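Local coordinates for protein beta-Ala-His dipeptidase (Homo sapiens, PDB 3DLJ) that hydrolyses Xaa-His dipeptides, most actively carnosine and anserine, as a secreted homodimeric metallopeptidase of the M20 family that binds two zinc ions per subunit, at residues A60-R65 and A150-V155; P89-A94 and E185-K190; C106-L111 and A179-L184; G146-W151 and F171-M176; I202-N207 and P430-F435. All blocks are in the same frame, centred on the assembly; numbering follows the deposited sequence.

Contact 1: residues A60-R65 and A150-V155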
# COMPACT_ATOMS: atom_id res chain seq x y z
N ALA A 60 3.48 15.26 -14.62
CA ALA A 60 4.65 16.11 -14.91
C ALA A 60 4.20 17.48 -15.32
O ALA A 60 4.80 18.49 -14.92
CB ALA A 60 5.50 15.51 -16.01
N ASP A 61 3.13 17.54 -16.13
CA ASP A 61 2.61 18.83 -16.61
C ASP A 61 1.94 19.61 -15.49
O ASP A 61 2.10 20.83 -15.41
CB ASP A 61 1.65 18.69 -17.80
CG ASP A 61 1.16 20.05 -18.30
OD1 ASP A 61 2.03 20.92 -18.59
OD2 ASP A 61 -0.08 20.26 -18.37
N THR A 62 1.23 18.90 -14.63
CA THR A 62 0.60 19.51 -13.47
C THR A 62 1.61 20.20 -12.56
O THR A 62 1.37 21.32 -12.12
CB THR A 62 -0.23 18.48 -12.66
OG1 THR A 62 -1.36 18.11 -13.44
CG2 THR A 62 -0.72 19.06 -11.32
N LEU A 63 2.72 19.53 -12.29
CA LEU A 63 3.79 20.06 -11.43
C LEU A 63 4.50 21.26 -12.05
O LEU A 63 4.78 22.22 -11.35
CB LEU A 63 4.80 18.97 -11.05
CG LEU A 63 4.23 17.84 -10.19
CD1 LEU A 63 5.30 16.81 -9.81
CD2 LEU A 63 3.53 18.39 -8.95
N GLN A 64 4.78 21.20 -13.35
CA GLN A 64 5.35 22.33 -14.07
C GLN A 64 4.46 23.58 -14.03
O GLN A 64 4.96 24.71 -13.84
CB GLN A 64 5.59 21.96 -15.53
CG GLN A 64 6.76 21.02 -15.78
CD GLN A 64 7.27 21.10 -17.21
OE1 GLN A 64 7.16 22.14 -17.87
NE2 GLN A 64 7.86 20.00 -17.69
N ARG A 65 3.16 23.38 -14.24
CA ARG A 65 2.21 24.49 -14.23
C ARG A 65 2.15 25.14 -12.85
O ARG A 65 1.85 26.32 -12.75
CB ARG A 65 0.82 24.03 -14.70
CG ARG A 65 0.78 23.70 -16.21
CD ARG A 65 -0.65 23.51 -16.74
N ALA A 150 -4.23 15.56 -3.16
CA ALA A 150 -4.44 16.35 -1.95
C ALA A 150 -3.20 17.17 -1.59
O ALA A 150 -3.32 18.35 -1.23
CB ALA A 150 -4.87 15.47 -0.80
N TRP A 151 -2.03 16.53 -1.69
CA TRP A 151 -0.72 17.17 -1.53
C TRP A 151 -0.48 18.23 -2.59
O TRP A 151 -0.11 19.36 -2.26
CB TRP A 151 0.42 16.11 -1.58
CG TRP A 151 1.81 16.66 -1.35
CD1 TRP A 151 2.67 17.14 -2.30
CD2 TRP A 151 2.51 16.79 -0.09
NE1 TRP A 151 3.85 17.57 -1.72
CE2 TRP A 151 3.79 17.35 -0.37
CE3 TRP A 151 2.19 16.47 1.25
CZ2 TRP A 151 4.74 17.60 0.63
CZ3 TRP A 151 3.16 16.72 2.25
CH2 TRP A 151 4.41 17.28 1.93
N ILE A 152 -0.69 17.86 -3.86
CA ILE A 152 -0.53 18.80 -4.98
C ILE A 152 -1.50 19.98 -4.89
O ILE A 152 -1.13 21.13 -5.16
CB ILE A 152 -0.64 18.09 -6.37
CG1 ILE A 152 0.65 17.30 -6.67
CG2 ILE A 152 -0.95 19.11 -7.49
CD1 ILE A 152 0.53 16.27 -7.82
N ASN A 153 -2.75 19.69 -4.52
CA ASN A 153 -3.77 20.73 -4.38
C ASN A 153 -3.43 21.71 -3.25
O ASN A 153 -3.57 22.90 -3.44
CB ASN A 153 -5.18 20.12 -4.21
CG ASN A 153 -5.68 19.38 -5.47
OD1 ASN A 153 -5.20 19.61 -6.55
ND2 ASN A 153 -6.65 18.50 -5.30
N ALA A 154 -2.98 21.21 -2.09
CA ALA A 154 -2.43 22.07 -1.02
C ALA A 154 -1.38 23.08 -1.53
O ALA A 154 -1.46 24.29 -1.23
CB ALA A 154 -1.87 21.23 0.15
N VAL A 155 -0.38 22.59 -2.25
CA VAL A 155 0.65 23.44 -2.86
C VAL A 155 0.03 24.48 -3.79
O VAL A 155 0.41 25.64 -3.77
CB VAL A 155 1.71 22.63 -3.65
CG1 VAL A 155 2.62 23.57 -4.43
CG2 VAL A 155 2.54 21.78 -2.73

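Contact 2: residues P89-A94 and E185-K190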
# COMPACT_ATOMS: atom_id res chain seq x y z
N PRO A 89 7.34 3.16 -16.92
CA PRO A 89 6.98 4.58 -16.85
C PRO A 89 8.05 5.44 -16.17
O PRO A 89 8.67 4.97 -15.20
CB PRO A 89 5.69 4.58 -16.01
CG PRO A 89 5.71 3.30 -15.29
CD PRO A 89 6.29 2.34 -16.29
N PRO A 90 8.24 6.69 -16.65
CA PRO A 90 9.26 7.55 -16.07
C PRO A 90 8.98 7.85 -14.61
O PRO A 90 7.83 7.74 -14.16
CB PRO A 90 9.20 8.83 -16.92
CG PRO A 90 7.84 8.83 -17.53
CD PRO A 90 7.53 7.36 -17.75
N VAL A 91 10.02 8.18 -13.87
CA VAL A 91 9.84 8.63 -12.52
C VAL A 91 9.92 10.16 -12.56
O VAL A 91 10.82 10.72 -13.18
CB VAL A 91 10.88 8.02 -11.55
CG1 VAL A 91 10.85 8.76 -10.23
CG2 VAL A 91 10.58 6.52 -11.31
N ILE A 92 8.94 10.82 -11.95
CA ILE A 92 9.01 12.25 -11.82
C ILE A 92 9.89 12.59 -10.63
O ILE A 92 9.67 12.08 -9.53
CB ILE A 92 7.63 12.90 -11.66
CG1 ILE A 92 6.86 12.75 -12.97
CG2 ILE A 92 7.77 14.39 -11.22
CD1 ILE A 92 5.42 13.16 -12.87
N LEU A 93 10.91 13.41 -10.90
CA LEU A 93 11.73 14.01 -9.86
C LEU A 93 11.62 15.52 -9.97
O LEU A 93 12.26 16.13 -10.84
CB LEU A 93 13.19 13.58 -10.01
CG LEU A 93 13.58 12.12 -9.72
CD1 LEU A 93 15.08 11.99 -9.87
CD2 LEU A 93 13.15 11.71 -8.34
N ALA A 94 10.81 16.12 -9.09
CA ALA A 94 10.44 17.54 -9.18
C ALA A 94 10.82 18.35 -7.94
O ALA A 94 10.74 17.85 -6.82
CB ALA A 94 8.95 17.68 -9.47
N GLU A 185 14.72 1.62 -6.75
CA GLU A 185 15.85 1.52 -5.82
C GLU A 185 17.22 1.95 -6.40
O GLU A 185 17.98 2.65 -5.75
CB GLU A 185 15.91 0.11 -5.21
CG GLU A 185 16.86 -0.04 -4.03
CD GLU A 185 16.91 -1.48 -3.51
OE1 GLU A 185 15.83 -2.05 -3.20
OE2 GLU A 185 18.02 -2.05 -3.43
N GLU A 186 17.50 1.53 -7.64
CA GLU A 186 18.72 1.96 -8.34
C GLU A 186 18.75 3.46 -8.66
O GLU A 186 19.82 4.09 -8.60
CB GLU A 186 18.93 1.15 -9.63
N LEU A 187 17.59 4.03 -8.99
CA LEU A 187 17.49 5.47 -9.22
C LEU A 187 17.68 6.23 -7.91
O LEU A 187 18.37 7.25 -7.88
CB LEU A 187 16.15 5.86 -9.86
CG LEU A 187 15.93 7.37 -10.12
CD1 LEU A 187 16.92 7.92 -11.18
CD2 LEU A 187 14.49 7.67 -10.51
N VAL A 188 17.04 5.72 -6.85
CA VAL A 188 17.16 6.32 -5.51
C VAL A 188 18.63 6.32 -5.09
O VAL A 188 19.17 7.37 -4.75
CB VAL A 188 16.27 5.58 -4.47
CG1 VAL A 188 16.73 5.89 -3.05
CG2 VAL A 188 14.81 5.99 -4.64
N GLU A 189 19.24 5.14 -5.13
CA GLU A 189 20.67 4.94 -4.89
C GLU A 189 21.54 5.93 -5.68
O GLU A 189 22.35 6.64 -5.09
CB GLU A 189 21.05 3.48 -5.21
CG GLU A 189 22.54 3.17 -5.18
CD GLU A 189 23.13 3.24 -3.78
OE1 GLU A 189 22.57 2.60 -2.84
OE2 GLU A 189 24.17 3.92 -3.62
N LYS A 190 21.34 6.00 -7.00
CA LYS A 190 22.01 7.00 -7.86
C LYS A 190 21.81 8.44 -7.40
O LYS A 190 22.72 9.28 -7.58
CB LYS A 190 21.58 6.83 -9.34
CG LYS A 190 21.67 8.10 -10.20
CD LYS A 190 21.76 7.79 -11.69

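Contact 3: residues C106-L111 and A179-L184. With ZN (zinc ion), chain D.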
# COMPACT_ATOMS: atom_id res chain seq x y z
N CYS A 106 10.43 16.33 1.10
CA CYS A 106 10.18 15.54 -0.10
C CYS A 106 8.95 14.66 0.04
O CYS A 106 8.76 14.01 1.06
CB CYS A 106 11.42 14.70 -0.45
SG CYS A 106 11.30 13.83 -2.04
N PHE A 107 8.13 14.62 -1.00
CA PHE A 107 6.93 13.77 -1.00
C PHE A 107 7.05 12.63 -2.00
O PHE A 107 7.35 12.86 -3.16
CB PHE A 107 5.69 14.60 -1.34
CG PHE A 107 4.42 13.80 -1.44
CD1 PHE A 107 3.67 13.53 -0.30
CD2 PHE A 107 3.97 13.34 -2.67
CE1 PHE A 107 2.47 12.79 -0.41
CE2 PHE A 107 2.80 12.60 -2.77
CZ PHE A 107 2.05 12.33 -1.64
N TYR A 108 6.76 11.41 -1.56
CA TYR A 108 6.76 10.25 -2.44
C TYR A 108 5.31 9.81 -2.67
O TYR A 108 4.52 9.67 -1.72
CB TYR A 108 7.60 9.06 -1.89
CG TYR A 108 7.23 7.77 -2.59
CD1 TYR A 108 7.87 7.37 -3.79
CD2 TYR A 108 6.17 6.99 -2.13
CE1 TYR A 108 7.47 6.20 -4.46
CE2 TYR A 108 5.78 5.84 -2.79
CZ TYR A 108 6.41 5.45 -3.94
OH TYR A 108 5.97 4.31 -4.56
N GLY A 109 4.95 9.59 -3.94
CA GLY A 109 3.67 8.92 -4.24
C GLY A 109 3.76 8.05 -5.48
O GLY A 109 4.79 8.02 -6.12
N HIS A 110 2.67 7.36 -5.82
CA HIS A 110 2.63 6.55 -7.06
C HIS A 110 1.32 6.75 -7.78
O HIS A 110 0.27 6.91 -7.14
CB HIS A 110 2.90 5.05 -6.80
CG HIS A 110 1.82 4.34 -6.02
ND1 HIS A 110 0.74 3.72 -6.62
CD2 HIS A 110 1.67 4.14 -4.69
CE1 HIS A 110 -0.03 3.18 -5.69
NE2 HIS A 110 0.51 3.42 -4.51
N LEU A 111 1.39 6.77 -9.11
CA LEU A 111 0.20 7.02 -9.94
C LEU A 111 -0.25 5.81 -10.76
O LEU A 111 -1.20 5.90 -11.54
CB LEU A 111 0.41 8.27 -10.80
CG LEU A 111 0.44 9.55 -9.96
CD1 LEU A 111 0.85 10.70 -10.83
CD2 LEU A 111 -0.92 9.84 -9.34
N ALA A 179 3.58 -2.93 -8.85
CA ALA A 179 4.36 -3.98 -9.47
C ALA A 179 5.82 -3.96 -8.98
O ALA A 179 6.74 -4.04 -9.78
CB ALA A 179 4.27 -3.84 -10.99
N GLY A 180 6.01 -3.82 -7.67
CA GLY A 180 7.34 -3.95 -7.05
C GLY A 180 8.34 -2.81 -7.24
O GLY A 180 9.54 -2.99 -7.02
N SER A 181 7.85 -1.62 -7.63
CA SER A 181 8.71 -0.44 -7.85
C SER A 181 9.95 -0.72 -8.71
O SER A 181 11.06 -0.29 -8.39
CB SER A 181 9.10 0.20 -6.51
OG SER A 181 7.93 0.55 -5.78
N VAL A 182 9.74 -1.45 -9.81
CA VAL A 182 10.81 -1.84 -10.73
C VAL A 182 11.70 -0.64 -11.06
O VAL A 182 11.21 0.40 -11.52
CB VAL A 182 10.24 -2.52 -12.04
CG1 VAL A 182 11.32 -2.74 -13.07
CG2 VAL A 182 9.60 -3.87 -11.70
N ALA A 183 12.99 -0.81 -10.79
CA ALA A 183 14.03 0.16 -11.11
C ALA A 183 14.08 1.40 -10.20
O ALA A 183 14.93 2.27 -10.40
CB ALA A 183 13.95 0.58 -12.59
N LEU A 184 13.19 1.48 -9.20
CA LEU A 184 13.18 2.66 -8.34
C LEU A 184 14.43 2.72 -7.44
O LEU A 184 15.14 3.74 -7.43
CB LEU A 184 11.88 2.79 -7.52
CG LEU A 184 11.67 4.16 -6.83
CD1 LEU A 184 11.61 5.34 -7.83
CD2 LEU A 184 10.44 4.14 -5.96
ZN ZN D . -0.28 2.75 -2.85

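Contact 4: residues G146-W151 and F171-M176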
# COMPACT_ATOMS: atom_id res chain seq x y z
N GLY A 146 -5.86 10.07 -4.94
CA GLY A 146 -6.44 10.99 -3.94
C GLY A 146 -5.40 11.71 -3.08
O GLY A 146 -5.37 12.94 -3.06
N PRO A 147 -4.59 10.96 -2.31
CA PRO A 147 -3.56 11.61 -1.49
C PRO A 147 -2.43 12.31 -2.27
O PRO A 147 -1.90 13.31 -1.79
CB PRO A 147 -3.03 10.45 -0.61
CG PRO A 147 -4.08 9.43 -0.61
CD PRO A 147 -4.65 9.51 -2.04
N VAL A 148 -2.06 11.84 -3.45
CA VAL A 148 -1.11 12.60 -4.27
C VAL A 148 -1.70 13.95 -4.65
O VAL A 148 -1.01 14.98 -4.57
CB VAL A 148 -0.61 11.83 -5.53
CG1 VAL A 148 0.24 12.74 -6.42
CG2 VAL A 148 0.18 10.61 -5.13
N LEU A 149 -2.97 13.95 -5.05
CA LEU A 149 -3.63 15.20 -5.48
C LEU A 149 -3.92 16.12 -4.32
O LEU A 149 -3.87 17.32 -4.50
CB LEU A 149 -4.91 14.91 -6.27
CG LEU A 149 -4.66 14.66 -7.77
CD1 LEU A 149 -5.93 14.14 -8.47
CD2 LEU A 149 -4.15 15.95 -8.45
N ALA A 150 -4.23 15.56 -3.16
CA ALA A 150 -4.44 16.35 -1.95
C ALA A 150 -3.20 17.17 -1.59
O ALA A 150 -3.32 18.35 -1.23
CB ALA A 150 -4.87 15.47 -0.80
N TRP A 151 -2.03 16.53 -1.69
CA TRP A 151 -0.72 17.17 -1.53
C TRP A 151 -0.48 18.23 -2.59
O TRP A 151 -0.11 19.36 -2.26
CB TRP A 151 0.42 16.11 -1.58
CG TRP A 151 1.81 16.66 -1.35
CD1 TRP A 151 2.67 17.14 -2.30
CD2 TRP A 151 2.51 16.79 -0.09
NE1 TRP A 151 3.85 17.57 -1.72
CE2 TRP A 151 3.79 17.35 -0.37
CE3 TRP A 151 2.19 16.47 1.25
CZ2 TRP A 151 4.74 17.60 0.63
CZ3 TRP A 151 3.16 16.72 2.25
CH2 TRP A 151 4.41 17.28 1.93
N PHE A 171 9.25 16.45 -5.02
CA PHE A 171 8.32 15.35 -5.31
C PHE A 171 9.09 14.24 -5.99
O PHE A 171 9.85 14.50 -6.94
CB PHE A 171 7.18 15.80 -6.26
CG PHE A 171 6.55 17.14 -5.91
CD1 PHE A 171 7.20 18.34 -6.19
CD2 PHE A 171 5.26 17.19 -5.38
CE1 PHE A 171 6.61 19.56 -5.93
CE2 PHE A 171 4.66 18.41 -5.11
CZ PHE A 171 5.33 19.61 -5.37
N ILE A 172 8.92 13.02 -5.49
CA ILE A 172 9.32 11.81 -6.24
C ILE A 172 8.08 10.92 -6.48
O ILE A 172 7.56 10.31 -5.55
CB ILE A 172 10.49 11.03 -5.56
CG1 ILE A 172 10.84 9.77 -6.36
CG2 ILE A 172 10.20 10.69 -4.07
CD1 ILE A 172 12.01 9.00 -5.79
N ILE A 173 7.61 10.88 -7.73
CA ILE A 173 6.40 10.13 -8.06
C ILE A 173 6.70 9.09 -9.13
O ILE A 173 7.20 9.41 -10.22
CB ILE A 173 5.22 11.05 -8.56
CG1 ILE A 173 5.05 12.34 -7.72
CG2 ILE A 173 3.95 10.26 -8.71
CD1 ILE A 173 4.60 12.18 -6.26
N GLU A 174 6.37 7.83 -8.81
CA GLU A 174 6.62 6.71 -9.72
C GLU A 174 5.33 6.13 -10.27
O GLU A 174 4.22 6.46 -9.80
CB GLU A 174 7.44 5.61 -9.02
CG GLU A 174 6.70 4.87 -7.90
CD GLU A 174 7.28 3.49 -7.62
OE1 GLU A 174 7.88 2.89 -8.54
OE2 GLU A 174 7.12 2.98 -6.49
N GLY A 175 5.49 5.26 -11.27
CA GLY A 175 4.37 4.58 -11.87
C GLY A 175 4.42 3.06 -11.81
O GLY A 175 3.77 2.40 -12.63
N MET A 176 5.16 2.49 -10.86
CA MET A 176 5.29 1.03 -10.75
C MET A 176 5.19 0.46 -9.33
O MET A 176 5.72 -0.62 -9.05
CB MET A 176 6.62 0.54 -11.38
CG MET A 176 6.74 0.74 -12.88
SD MET A 176 5.62 -0.30 -13.87
CE MET A 176 6.40 -1.91 -13.63

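Contact 5: residues I202-N207 and P430-F435. With ZN (zinc ion), chain D.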
# COMPACT_ATOMS: atom_id res chain seq x y z
N ILE A 202 11.08 13.16 4.59
CA ILE A 202 10.31 12.53 3.50
C ILE A 202 8.92 12.13 3.99
O ILE A 202 8.78 11.58 5.07
CB ILE A 202 11.04 11.29 2.89
CG1 ILE A 202 12.38 11.71 2.25
CG2 ILE A 202 10.14 10.53 1.88
CD1 ILE A 202 13.35 10.56 2.00
N VAL A 203 7.89 12.43 3.19
CA VAL A 203 6.50 12.13 3.51
C VAL A 203 5.92 11.10 2.54
O VAL A 203 6.18 11.13 1.33
CB VAL A 203 5.60 13.41 3.48
CG1 VAL A 203 4.12 13.07 3.73
CG2 VAL A 203 6.08 14.42 4.48
N ILE A 204 5.15 10.16 3.09
CA ILE A 204 4.36 9.20 2.31
C ILE A 204 2.95 9.27 2.86
O ILE A 204 2.75 9.29 4.08
CB ILE A 204 4.91 7.74 2.43
CG1 ILE A 204 6.38 7.64 1.95
CG2 ILE A 204 3.98 6.71 1.68
CD1 ILE A 204 7.03 6.25 2.19
N SER A 205 1.97 9.32 1.97
CA SER A 205 0.58 9.29 2.36
C SER A 205 -0.13 8.19 1.58
O SER A 205 -0.77 8.44 0.55
CB SER A 205 -0.07 10.66 2.09
OG SER A 205 -1.37 10.76 2.65
N ASP A 206 -0.02 6.95 2.05
CA ASP A 206 -0.60 5.84 1.32
C ASP A 206 -1.03 4.75 2.27
O ASP A 206 -0.62 3.60 2.17
CB ASP A 206 0.41 5.31 0.30
CG ASP A 206 -0.24 4.41 -0.77
OD1 ASP A 206 -1.50 4.29 -0.79
OD2 ASP A 206 0.53 3.81 -1.57
N ASN A 207 -1.87 5.14 3.22
CA ASN A 207 -2.31 4.24 4.28
C ASN A 207 -3.54 4.79 4.96
O ASN A 207 -3.95 5.93 4.68
CB ASN A 207 -1.18 3.92 5.27
CG ASN A 207 -0.47 5.14 5.79
OD1 ASN A 207 0.13 5.94 5.05
ND2 ASN A 207 -0.49 5.28 7.10
N PRO A 430 7.01 -0.94 1.45
CA PRO A 430 8.37 -1.28 1.10
C PRO A 430 9.18 -0.03 0.87
O PRO A 430 10.37 -0.01 1.17
CB PRO A 430 8.21 -2.01 -0.24
CG PRO A 430 6.84 -2.53 -0.24
CD PRO A 430 6.02 -1.58 0.56
N ILE A 431 8.53 0.99 0.31
CA ILE A 431 9.16 2.27 -0.02
C ILE A 431 9.70 2.96 1.22
O ILE A 431 10.76 3.59 1.17
CB ILE A 431 8.19 3.18 -0.83
CG1 ILE A 431 8.05 2.66 -2.28
CG2 ILE A 431 8.60 4.64 -0.78
CD1 ILE A 431 9.28 2.84 -3.15
N ALA A 432 9.00 2.81 2.33
CA ALA A 432 9.42 3.37 3.61
C ALA A 432 10.78 2.80 4.03
O ALA A 432 11.70 3.55 4.38
CB ALA A 432 8.37 3.12 4.68
N LYS A 433 10.90 1.48 3.95
CA LYS A 433 12.13 0.74 4.21
C LYS A 433 13.26 1.17 3.26
O LYS A 433 14.36 1.48 3.70
CB LYS A 433 11.84 -0.77 4.09
CG LYS A 433 12.86 -1.72 4.72
CD LYS A 433 13.00 -1.48 6.20
CE LYS A 433 13.43 -2.72 6.92
NZ LYS A 433 13.82 -2.36 8.32
N MET A 434 12.96 1.21 1.96
CA MET A 434 13.93 1.66 0.94
C MET A 434 14.53 3.05 1.18
O MET A 434 15.75 3.22 1.08
CB MET A 434 13.29 1.60 -0.44
CG MET A 434 14.20 2.05 -1.57
SD MET A 434 13.24 2.33 -3.06
CE MET A 434 12.43 0.72 -3.25
N PHE A 435 13.70 4.05 1.47
CA PHE A 435 14.24 5.38 1.83
C PHE A 435 15.10 5.34 3.10
O PHE A 435 16.05 6.11 3.22
CB PHE A 435 13.14 6.45 1.97
CG PHE A 435 12.60 6.96 0.65
CD1 PHE A 435 13.44 7.60 -0.25
CD2 PHE A 435 11.26 6.81 0.33
CE1 PHE A 435 12.95 8.07 -1.47
CE2 PHE A 435 10.75 7.28 -0.89
CZ PHE A 435 11.60 7.91 -1.79
ZN ZN D . -0.28 2.75 -2.85

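Contact 1: residues A60-R65 and A150-V155
I152 sets one branch against T62 and the other against L63, and these three residues make the whole contact. It is purely apolar packing between two helices. The CA atoms of L63 and I152 lie 7.9 Å apart, and the two segments bury only about 110 Å² between them.

The tight part uses both branches of I152. Its CG1 meets CD2 of L63 at 3.8 Å. Its CD1 touches the same L63 methyl, so one leucine methyl lies against both carbons of the longer isoleucine branch. The two side chains cross at about a right angle. L63 gets there by its extension rather than by its first bond: CG sits anti to the carbonyl carbon (chi1 -65°), and CD2 leans across to the other helix. The second point is methyl against methyl. T62 CG2 lies 3.8 Å from I152 CG2.

The T62 end is looser. This residue is partly exposed, and it offers a single methyl. Its hydroxyl takes no part in the packing, because OG1 is hydrogen-bonded to the carbonyl oxygen of V58 in the preceding turn. Further round the same helix, D61, Q64 and R65 belong to the solvent side.

L63 lies low between the helices and the sheet, where it also packs on I92 and A94 of strand 91-96 and on V70 of strand 69-73. I152 touches L66, past the end of helix 46-65. The contact joins helices 46-65 and 141-160 on one face of the central sheet, while helix 464-482 flanks helix 141-160 at A150 and N153.

Contact 2: residues P89-A94 and E185-K190
L187 holds CG anti to its backbone nitrogen (chi1 179°), and its second torsion of 66° brings CD2 to the front, facing V91. On the strand, V91 CG1 is also anti to the backbone nitrogen (chi1 167°), which leaves CB itself facing the helix, with the methyls spread beside it. The two side chains meet tip to tip. L187 CD2 is 3.8 Å from V91 CB and equally close to V91 CG1. V91 CG2 stands a little further from it, at 4.2 Å. The leucine methyl therefore meets the branch point of the valine, on CB and alongside CG1.

This is helix-on-sheet packing in the catalytic domain of an M20 peptidase, whose central sheet carries helices on both faces. Strand 91-96 alternates as expected. V91 and L93 point to helix 184-191, and I92 points the other way, onto A59 and L63 of helix 46-65.

L93 makes the weaker half of the contact. Its CD1 comes no nearer than 4.4 Å to L187 CD2. The CA atoms of V91 and L187 are 8.9 Å apart, and their side chains meet across this spacing. L187 has further apolar neighbours in V73 and M75. L93 packs also on F195, and V91 on I172 of the adjoining strand. Backbone bonds hold strand 91-96 between its two antiparallel neighbours: V91 and L93 pair with V73 and A71, I92 and A94 with I173 and F171.

Contact 3: residues C106-L111 and A179-L184
Y108 meets L184 and comes near S181 beside the two-zinc centre of the M20 catalytic domain. Strand 104-110 is a parallel strand of its central sheet, and its end carries a zinc ligand. The loop 179-184 leads into helix 184-191, with A183 at the N-cap position.

The apolar contact is a single one. L184 CD2 lies 3.9 Å from CE1 of the Y108 ring and approaches it obliquely. Y108 has CG anti to the backbone nitrogen (chi1 162°), which carries the ring out from the strand towards the loop. I431 of helix 430-438 packs against both residues and closes this apolar group.

The polar part runs through a third residue. Y108 OH and S181 OG are 4.4 Å apart, too far for a direct bond. Each hydroxyl is hydrogen-bonded instead to OE2 of E174, so one carboxylate oxygen ties the strand to the loop. Y108 also touches E177, the probable proton acceptor by similarity. This is consistent with a second-shell place for Y108 in the active site.

Of the two segments, the strand alone binds the metal. H110 ND1 is hydrogen-bonded to the carbonyl oxygen of D112, which would fix the rotation of the ring. D143 and D206 bind the same zinc ion, and the H110 imidazole reaches it through NE2 at 2.0 Å.

Contact 4: residues G146-W151 and F171-M176
F171 opens the contact by setting its ring against the indole edge of W151. The closest atoms are F171 CE2 and W151 NE1, 3.6 Å apart. CE2 also lies 3.7 Å from W151 CD1, so the phenyl corner sits near the plane of the indole, beside its five-membered ring. The planes stand at 87°, and the pair meets obliquely. F171 turns CG anti to the carbonyl carbon (chi1 -45°), which swings its ring towards the helix, although its first bond does not aim there.

I172 points to the other face of the sheet. I173 turns back, and its CD1 is 4.4 Å from V148 CG1. This is a looser, purely aliphatic touch, one helical turn before W151. Here strand and helix are nearest, with CA atoms of V148 and I173 8.8 Å apart. E174 again faces away from the helix, towards Y108 and S181.

W151 is buried among aromatic rings: F107 stacks on it, and F474 and F478 meet it edge-to-face. Putting an alanine here would probably take away the indole edge beside F171 and open a gap among F107, F474 and F478.

The two segments belong to a beta-alpha-beta crossover. Strand 104-110 leads by way of helix 141-160 to strand 168-174, which lies parallel beside it. Strand 91-96 flanks the other edge of strand 168-174, and helix 464-482 packs against helix 141-160.

Contact 5: residues I202-N207 and P430-F435
The strand that leads to a zinc ligand of the dinuclear M20 active site is covered here by helix 430-438. Strand 201-204 belongs to the parallel part of the central sheet, between strands 104-110 and 444-445. The helix lies on the face that also carries helix 184-191. Strand and helix segments run nearly antiparallel, at 171°, with their axes 10.1 Å apart at closest approach.

The packing is apolar and pairs alternate strand residues with the helix. I202 works from the outer end, where it is partly exposed. Its CD1 lies 3.7 Å from CD1 of F435 and 3.9 Å from CG of that ring. Its CG2 stands over one face of the phenyl ring, 4.2 Å above the plane and offset towards the rim. Both branches of I202 thus lie on the same side of the F435 ring, and the two side chains cross at about a right angle.

I204 reaches deeper. With CG1 anti to the carbonyl carbon (chi1 -59°), its CD1 arrives at 3.7 Å from I431 CG2. The same methyl lies 4.2 Å from A432 CB, so it rests between two successive helix residues. I431 sends the rest of its side chain away from the strand, to Y108 and S181.

Past the strand end, the chain turns to the metal. The backbone N of D206 is hydrogen-bonded to N207 OD1, tilted 18° from the amide's carbonyl plane. H110 and D143 share the zinc ion with D206, whose OD2 binds it at 1.8 Å.

Overall arrangement
All five contacts are largely buried, and what touches directly is mostly apolar; none has a hydrogen bond between its two segments. They differ by place. Contacts 1 and 4 share helix 141-160 on one face of the central sheet. Contacts 2, 3 and 5 lie on the other face, under helices 184-191 and 430-438. Contact 1 is the most outlying, aliphatic and bordered by solvent-facing residues. Contact 4 combines an aromatic pair with an aliphatic one. Contact 2 is plain aliphatic packing. Contacts 3 and 5 adjoin the active site: strands 104-110 and 201-204 are neighbours and bring H110 and D206 to the same zinc ion. I431 links them, and E174 ties contact 4 to contact 3.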